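Long-range contact in N-acetyltransferase (Staphylococcus aureus subsp. aureus, PDB 4LUA), which probably transfers an acetyl group from acetyl-coenzyme A to an amine, as a member of the GNAT family of N-acetyltransferases: residues M4-Y18 with I56-T69. Numbering follows the deposited sequence.
Sequences MIEIKTLTNNDFNEY and IVFGCYENETLIAT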
loop_
_atom_site.group_PDB
_atom_site.type_symbol
_atom_site.label_atom_id
_atom_site.label_comp_id
_atom_site.label_asym_id
_atom_site.label_seq_id
_atom_site.Cartn_x
_atom_site.Cartn_y
_atom_site.Cartn_z
ATOM N N MET A 4 -14.027 -10.459 10.161
ATOM C CA MET A 4 -14.545 -9.271 10.820
ATOM C C MET A 4 -13.390 -8.270 11.076
ATOM O O MET A 4 -12.613 -8.492 12.022
ATOM C CB MET A 4 -15.097 -9.712 12.168
ATOM C CG MET A 4 -15.804 -8.634 12.900
ATOM S SD MET A 4 -17.351 -8.337 12.004
ATOM C CE MET A 4 -18.158 -7.235 13.159
ATOM N N ILE A 5 -13.283 -7.199 10.280
ATOM C CA ILE A 5 -12.185 -6.262 10.366
ATOM C C ILE A 5 -12.643 -4.852 10.684
ATOM O O ILE A 5 -13.672 -4.354 10.156
ATOM C CB ILE A 5 -11.416 -6.257 9.006
ATOM C CG1 ILE A 5 -10.612 -7.561 8.952
ATOM C CG2 ILE A 5 -10.471 -5.117 8.877
ATOM C CD1 ILE A 5 -11.310 -8.507 8.080
ATOM N N GLU A 6 -11.843 -4.181 11.496
ATOM C CA GLU A 6 -11.973 -2.736 11.736
ATOM C C GLU A 6 -10.797 -2.058 11.034
ATOM O O GLU A 6 -9.664 -2.562 11.130
ATOM C CB GLU A 6 -11.907 -2.402 13.241
ATOM C CG GLU A 6 -12.017 -0.857 13.462
ATOM C CD GLU A 6 -11.779 -0.436 14.900
ATOM O OE1 GLU A 6 -11.596 -1.306 15.792
ATOM O OE2 GLU A 6 -11.787 0.786 15.171
ATOM N N ILE A 7 -11.026 -0.991 10.272
ATOM C CA ILE A 7 -9.917 -0.252 9.676
ATOM C C ILE A 7 -9.674 0.970 10.564
ATOM O O ILE A 7 -10.596 1.762 10.837
ATOM C CB ILE A 7 -10.259 0.150 8.238
ATOM C CG1 ILE A 7 -10.437 -1.139 7.390
ATOM C CG2 ILE A 7 -9.133 1.069 7.689
ATOM C CD1 ILE A 7 -10.882 -0.853 5.919
ATOM N N LYS A 8 -8.435 1.069 11.075
ATOM C CA LYS A 8 -8.041 2.107 12.022
ATOM C C LYS A 8 -6.941 2.954 11.436
ATOM O O LYS A 8 -6.150 2.497 10.592
ATOM C CB LYS A 8 -7.513 1.496 13.339
ATOM C CG LYS A 8 -8.504 0.582 14.120
ATOM C CD LYS A 8 -7.935 0.101 15.512
ATOM C CE LYS A 8 -8.566 -1.242 16.004
ATOM N NZ LYS A 8 -8.250 -1.720 17.422
ATOM N N THR A 9 -6.888 4.202 11.859
ATOM C CA THR A 9 -5.744 5.022 11.509
ATOM C C THR A 9 -4.680 4.668 12.529
ATOM O O THR A 9 -4.927 4.641 13.752
ATOM C CB THR A 9 -6.068 6.533 11.543
ATOM O OG1 THR A 9 -7.001 6.855 10.492
ATOM C CG2 THR A 9 -4.816 7.331 11.269
ATOM N N LEU A 10 -3.466 4.442 12.054
ATOM C CA LEU A 10 -2.355 4.073 12.931
ATOM C C LEU A 10 -1.584 5.324 13.251
ATOM O O LEU A 10 -1.508 6.254 12.439
ATOM C CB LEU A 10 -1.427 3.064 12.243
ATOM C CG LEU A 10 -2.136 1.798 11.743
ATOM C CD1 LEU A 10 -1.036 0.807 11.271
ATOM C CD2 LEU A 10 -2.992 1.200 12.920
ATOM N N THR A 11 -1.030 5.365 14.444
ATOM C CA THR A 11 -0.160 6.465 14.873
ATOM C C THR A 11 1.155 5.906 15.442
ATOM O O THR A 11 1.415 4.701 15.349
ATOM C CB THR A 11 -0.843 7.340 15.933
ATOM O OG1 THR A 11 -0.833 6.656 17.200
ATOM C CG2 THR A 11 -2.285 7.671 15.518
ATOM N N ASN A 12 1.967 6.779 16.046
ATOM C CA ASN A 12 3.236 6.367 16.648
ATOM C C ASN A 12 3.078 5.278 17.689
ATOM O O ASN A 12 3.982 4.414 17.904
ATOM C CB ASN A 12 3.841 7.552 17.385
ATOM C CG ASN A 12 4.245 8.667 16.455
ATOM O OD1 ASN A 12 5.267 8.563 15.764
ATOM N ND2 ASN A 12 3.458 9.749 16.438
ATOM N N ASN A 13 1.926 5.325 18.345
ATOM C CA ASN A 13 1.641 4.345 19.372
ATOM C C ASN A 13 1.410 2.956 18.835
ATOM O O ASN A 13 1.281 2.005 19.624
ATOM C CB ASN A 13 0.469 4.782 20.222
ATOM C CG ASN A 13 0.890 5.728 21.346
ATOM O OD1 ASN A 13 1.900 6.471 21.242
ATOM N ND2 ASN A 13 0.124 5.703 22.435
ATOM N N ASP A 14 1.345 2.820 17.511
ATOM C CA ASP A 14 1.190 1.501 16.901
ATOM C C ASP A 14 2.478 0.959 16.346
ATOM O O ASP A 14 2.510 -0.148 15.714
ATOM C CB ASP A 14 0.110 1.564 15.809
ATOM C CG ASP A 14 -1.222 1.997 16.390
ATOM O OD1 ASP A 14 -1.668 1.329 17.381
ATOM O OD2 ASP A 14 -1.751 3.064 15.981
ATOM N N PHE A 15 3.558 1.703 16.613
ATOM C CA PHE A 15 4.869 1.295 16.118
ATOM C C PHE A 15 5.177 -0.220 16.318
ATOM O O PHE A 15 5.474 -0.948 15.351
ATOM C CB PHE A 15 5.955 2.138 16.809
ATOM C CG PHE A 15 7.321 1.826 16.335
ATOM C CD1 PHE A 15 8.037 0.755 16.884
ATOM C CD2 PHE A 15 7.920 2.608 15.373
ATOM C CE1 PHE A 15 9.350 0.467 16.460
ATOM C CE2 PHE A 15 9.214 2.333 14.924
ATOM C CZ PHE A 15 9.931 1.258 15.461
ATOM N N ASN A 16 5.097 -0.684 17.566
ATOM C CA ASN A 16 5.438 -2.076 17.895
ATOM C C ASN A 16 4.693 -3.074 17.023
ATOM O O ASN A 16 5.329 -3.924 16.343
ATOM C CB ASN A 16 5.262 -2.361 19.403
ATOM C CG ASN A 16 6.253 -1.574 20.249
ATOM O OD1 ASN A 16 7.336 -1.231 19.754
ATOM N ND2 ASN A 16 5.892 -1.273 21.526
ATOM N N GLU A 17 3.375 -2.853 16.925
ATOM C CA GLU A 17 2.516 -3.771 16.198
ATOM C C GLU A 17 2.799 -3.670 14.697
ATOM O O GLU A 17 2.816 -4.707 13.965
ATOM C CB GLU A 17 1.046 -3.470 16.540
ATOM C CG GLU A 17 0.639 -3.817 18.009
ATOM C CD GLU A 17 1.172 -2.868 19.105
ATOM O OE1 GLU A 17 1.437 -1.659 18.844
ATOM O OE2 GLU A 17 1.298 -3.341 20.268
ATOM N N TYR A 18 3.053 -2.443 14.242
ATOM C CA TYR A 18 3.248 -2.246 12.810
ATOM C C TYR A 18 4.511 -3.013 12.487
ATOM O O TYR A 18 4.598 -3.770 11.486
ATOM C CB TYR A 18 3.375 -0.760 12.504
ATOM C CG TYR A 18 3.503 -0.461 11.019
ATOM C CD1 TYR A 18 2.396 -0.145 10.271
ATOM C CD2 TYR A 18 4.758 -0.474 10.411
ATOM C CE1 TYR A 18 2.533 0.120 8.918
ATOM C CE2 TYR A 18 4.912 -0.196 9.079
ATOM C CZ TYR A 18 3.784 0.104 8.333
ATOM O OH TYR A 18 3.902 0.352 6.958
ATOM N N ILE A 56 -0.646 9.157 5.674
ATOM C CA ILE A 56 -1.573 8.582 6.623
ATOM C C ILE A 56 -1.496 7.066 6.467
ATOM O O ILE A 56 -1.473 6.531 5.354
ATOM C CB ILE A 56 -3.018 9.092 6.431
ATOM C CG1 ILE A 56 -3.919 8.484 7.509
ATOM C CG2 ILE A 56 -3.603 8.662 5.119
ATOM C CD1 ILE A 56 -5.270 9.141 7.622
ATOM N N VAL A 57 -1.423 6.367 7.586
ATOM C CA VAL A 57 -1.269 4.906 7.598
ATOM C C VAL A 57 -2.482 4.217 8.170
ATOM O O VAL A 57 -2.998 4.602 9.231
ATOM C CB VAL A 57 -0.008 4.533 8.448
ATOM C CG1 VAL A 57 0.204 2.994 8.435
ATOM C CG2 VAL A 57 1.231 5.292 7.936
ATOM N N PHE A 58 -2.968 3.186 7.464
ATOM C CA PHE A 58 -4.164 2.483 7.921
ATOM C C PHE A 58 -3.829 1.057 8.289
ATOM O O PHE A 58 -2.977 0.417 7.579
ATOM C CB PHE A 58 -5.165 2.454 6.743
ATOM C CG PHE A 58 -5.503 3.841 6.231
ATOM C CD1 PHE A 58 -6.236 4.679 7.065
ATOM C CD2 PHE A 58 -5.127 4.287 4.944
ATOM C CE1 PHE A 58 -6.559 5.986 6.647
ATOM C CE2 PHE A 58 -5.471 5.591 4.502
ATOM C CZ PHE A 58 -6.174 6.425 5.346
ATOM N N GLY A 59 -4.532 0.540 9.305
ATOM C CA GLY A 59 -4.350 -0.873 9.666
ATOM C C GLY A 59 -5.675 -1.601 9.737
ATOM O O GLY A 59 -6.652 -1.034 10.177
ATOM N N CYS A 60 -5.715 -2.846 9.268
ATOM C CA CYS A 60 -6.915 -3.665 9.414
ATOM C C CYS A 60 -6.710 -4.565 10.629
ATOM O O CYS A 60 -5.702 -5.313 10.741
ATOM C CB CYS A 60 -7.028 -4.601 8.214
ATOM S SG CYS A 60 -7.233 -3.626 6.676
ATOM N N TYR A 61 -7.684 -4.513 11.543
ATOM C CA TYR A 61 -7.616 -5.350 12.748
ATOM C C TYR A 61 -8.710 -6.403 12.754
ATOM O O TYR A 61 -9.878 -6.087 12.515
ATOM C CB TYR A 61 -7.730 -4.495 14.017
ATOM C CG TYR A 61 -6.473 -3.718 14.353
ATOM C CD1 TYR A 61 -5.606 -4.195 15.324
ATOM C CD2 TYR A 61 -6.137 -2.559 13.651
ATOM C CE1 TYR A 61 -4.460 -3.517 15.603
ATOM C CE2 TYR A 61 -5.002 -1.867 13.944
ATOM C CZ TYR A 61 -4.167 -2.356 14.902
ATOM O OH TYR A 61 -3.011 -1.678 15.258
ATOM N N GLU A 62 -8.321 -7.617 13.136
ATOM C CA GLU A 62 -9.305 -8.661 13.497
ATOM C C GLU A 62 -9.097 -8.887 14.978
ATOM O O GLU A 62 -8.042 -9.425 15.377
ATOM C CB GLU A 62 -8.996 -9.928 12.716
ATOM C CG GLU A 62 -10.071 -10.993 12.784
ATOM C CD GLU A 62 -9.705 -12.193 11.928
ATOM O OE1 GLU A 62 -8.547 -12.238 11.435
ATOM O OE2 GLU A 62 -10.573 -13.068 11.734
ATOM N N ASN A 63 -10.071 -8.443 15.780
ATOM C CA ASN A 63 -9.991 -8.521 17.250
ATOM C C ASN A 63 -8.753 -7.742 17.735
ATOM O O ASN A 63 -8.717 -6.524 17.574
ATOM C CB ASN A 63 -10.031 -9.977 17.769
ATOM C CG ASN A 63 -10.107 -10.032 19.278
ATOM O OD1 ASN A 63 -10.536 -9.066 19.927
ATOM N ND2 ASN A 63 -9.722 -11.162 19.859
ATOM N N GLU A 64 -7.740 -8.415 18.307
ATOM C CA GLU A 64 -6.583 -7.658 18.791
ATOM C C GLU A 64 -5.435 -7.586 17.796
ATOM O O GLU A 64 -4.424 -6.912 18.066
ATOM C CB GLU A 64 -6.031 -8.253 20.084
ATOM C CG GLU A 64 -7.002 -8.235 21.196
ATOM C CD GLU A 64 -6.335 -8.604 22.477
ATOM O OE1 GLU A 64 -5.487 -7.811 22.941
ATOM O OE2 GLU A 64 -6.639 -9.697 22.985
ATOM N N THR A 65 -5.589 -8.272 16.656
ATOM C CA THR A 65 -4.465 -8.539 15.742
ATOM C C THR A 65 -4.447 -7.648 14.513
ATOM O O THR A 65 -5.431 -7.562 13.798
ATOM C CB THR A 65 -4.476 -10.019 15.293
ATOM O OG1 THR A 65 -4.463 -10.859 16.460
ATOM C CG2 THR A 65 -3.235 -10.357 14.456
ATOM N N LEU A 66 -3.327 -6.956 14.288
ATOM C CA LEU A 66 -3.126 -6.191 13.063
ATOM C C LEU A 66 -2.795 -7.171 11.945
ATOM O O LEU A 66 -1.770 -7.914 12.003
ATOM C CB LEU A 66 -1.959 -5.199 13.289
ATOM C CG LEU A 66 -1.548 -4.408 12.071
ATOM C CD1 LEU A 66 -2.688 -3.493 11.569
ATOM C CD2 LEU A 66 -0.307 -3.575 12.476
ATOM N N ILE A 67 -3.654 -7.223 10.930
ATOM C CA ILE A 67 -3.457 -8.217 9.866
ATOM C C ILE A 67 -3.093 -7.665 8.508
ATOM O O ILE A 67 -2.702 -8.418 7.621
ATOM C CB ILE A 67 -4.679 -9.172 9.744
ATOM C CG1 ILE A 67 -5.931 -8.433 9.268
ATOM C CG2 ILE A 67 -4.889 -9.856 11.123
ATOM C CD1 ILE A 67 -7.054 -9.445 8.907
ATOM N N ALA A 68 -3.218 -6.352 8.332
ATOM C CA ALA A 68 -2.886 -5.752 7.040
ATOM C C ALA A 68 -2.690 -4.266 7.214
ATOM O O ALA A 68 -3.228 -3.657 8.165
ATOM C CB ALA A 68 -4.010 -5.994 5.970
ATOM N N THR A 69 -1.918 -3.677 6.296
ATOM C CA THR A 69 -1.727 -2.224 6.341
ATOM C C THR A 69 -1.491 -1.683 4.940
ATOM O O THR A 69 -1.033 -2.429 4.058
ATOM C CB THR A 69 -0.498 -1.853 7.233
ATOM O OG1 THR A 69 -0.423 -0.421 7.401
ATOM C CG2 THR A 69 0.879 -2.407 6.744
HETATM O O HOH W 1 -12.607 -7.885 14.581
HETATM O O HOH W 2 -12.950 -12.326 12.194
HETATM O O HOH W 3 -7.368 -4.128 18.513
HETATM O O HOH W 4 -1.414 7.742 10.220
HETATM O O HOH W 5 -4.045 0.596 16.570
HETATM O O HOH W 6 1.547 0.826 5.730
#
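The first strand of the GNAT fold, 6-9, pairs here as an edge strand with antiparallel strand 55-62, while the start of helix 15-25 packs over the same sheet. Glu-6 exchanges two backbone hydrogen bonds with Tyr-61, and Lys-8 two with Gly-59, and Leu-10 N adds a nearly straight one to Val-57 O (2.9 Å, 178°). On the face carrying Lys-8, its extended chain crosses the Tyr-61 ring at about a right angle: CE lies 3.6 Å from Tyr-61 CG, and NZ sits 4.3 Å from the ring centroid, a cation-pi contact. Leu-66 CA lies over the opposite face of that ring, and Leu-10 CD2 meets its edge, 3.7 Å from Tyr-61 OH. With its CG anti to the backbone N (chi1 -177°), Tyr-18 brings CE1 to 3.4 Å from Thr-69 OG1, near the ring plane, and also against Val-57 CG1. The other face of the sheet bears Ile-7, Cys-60 and Phe-58; Ile-7 and Phe-58 touch helix 96-112. Water joins Asp-14 OD1 to Tyr-61 OH, and another links Lys-8 NZ to Asn-63 O. Tyr-61 is thus clamped on both faces and at its edge, its hydroxyl still hydrated, and the ring may stabilise the ammonium charge of Lys-8.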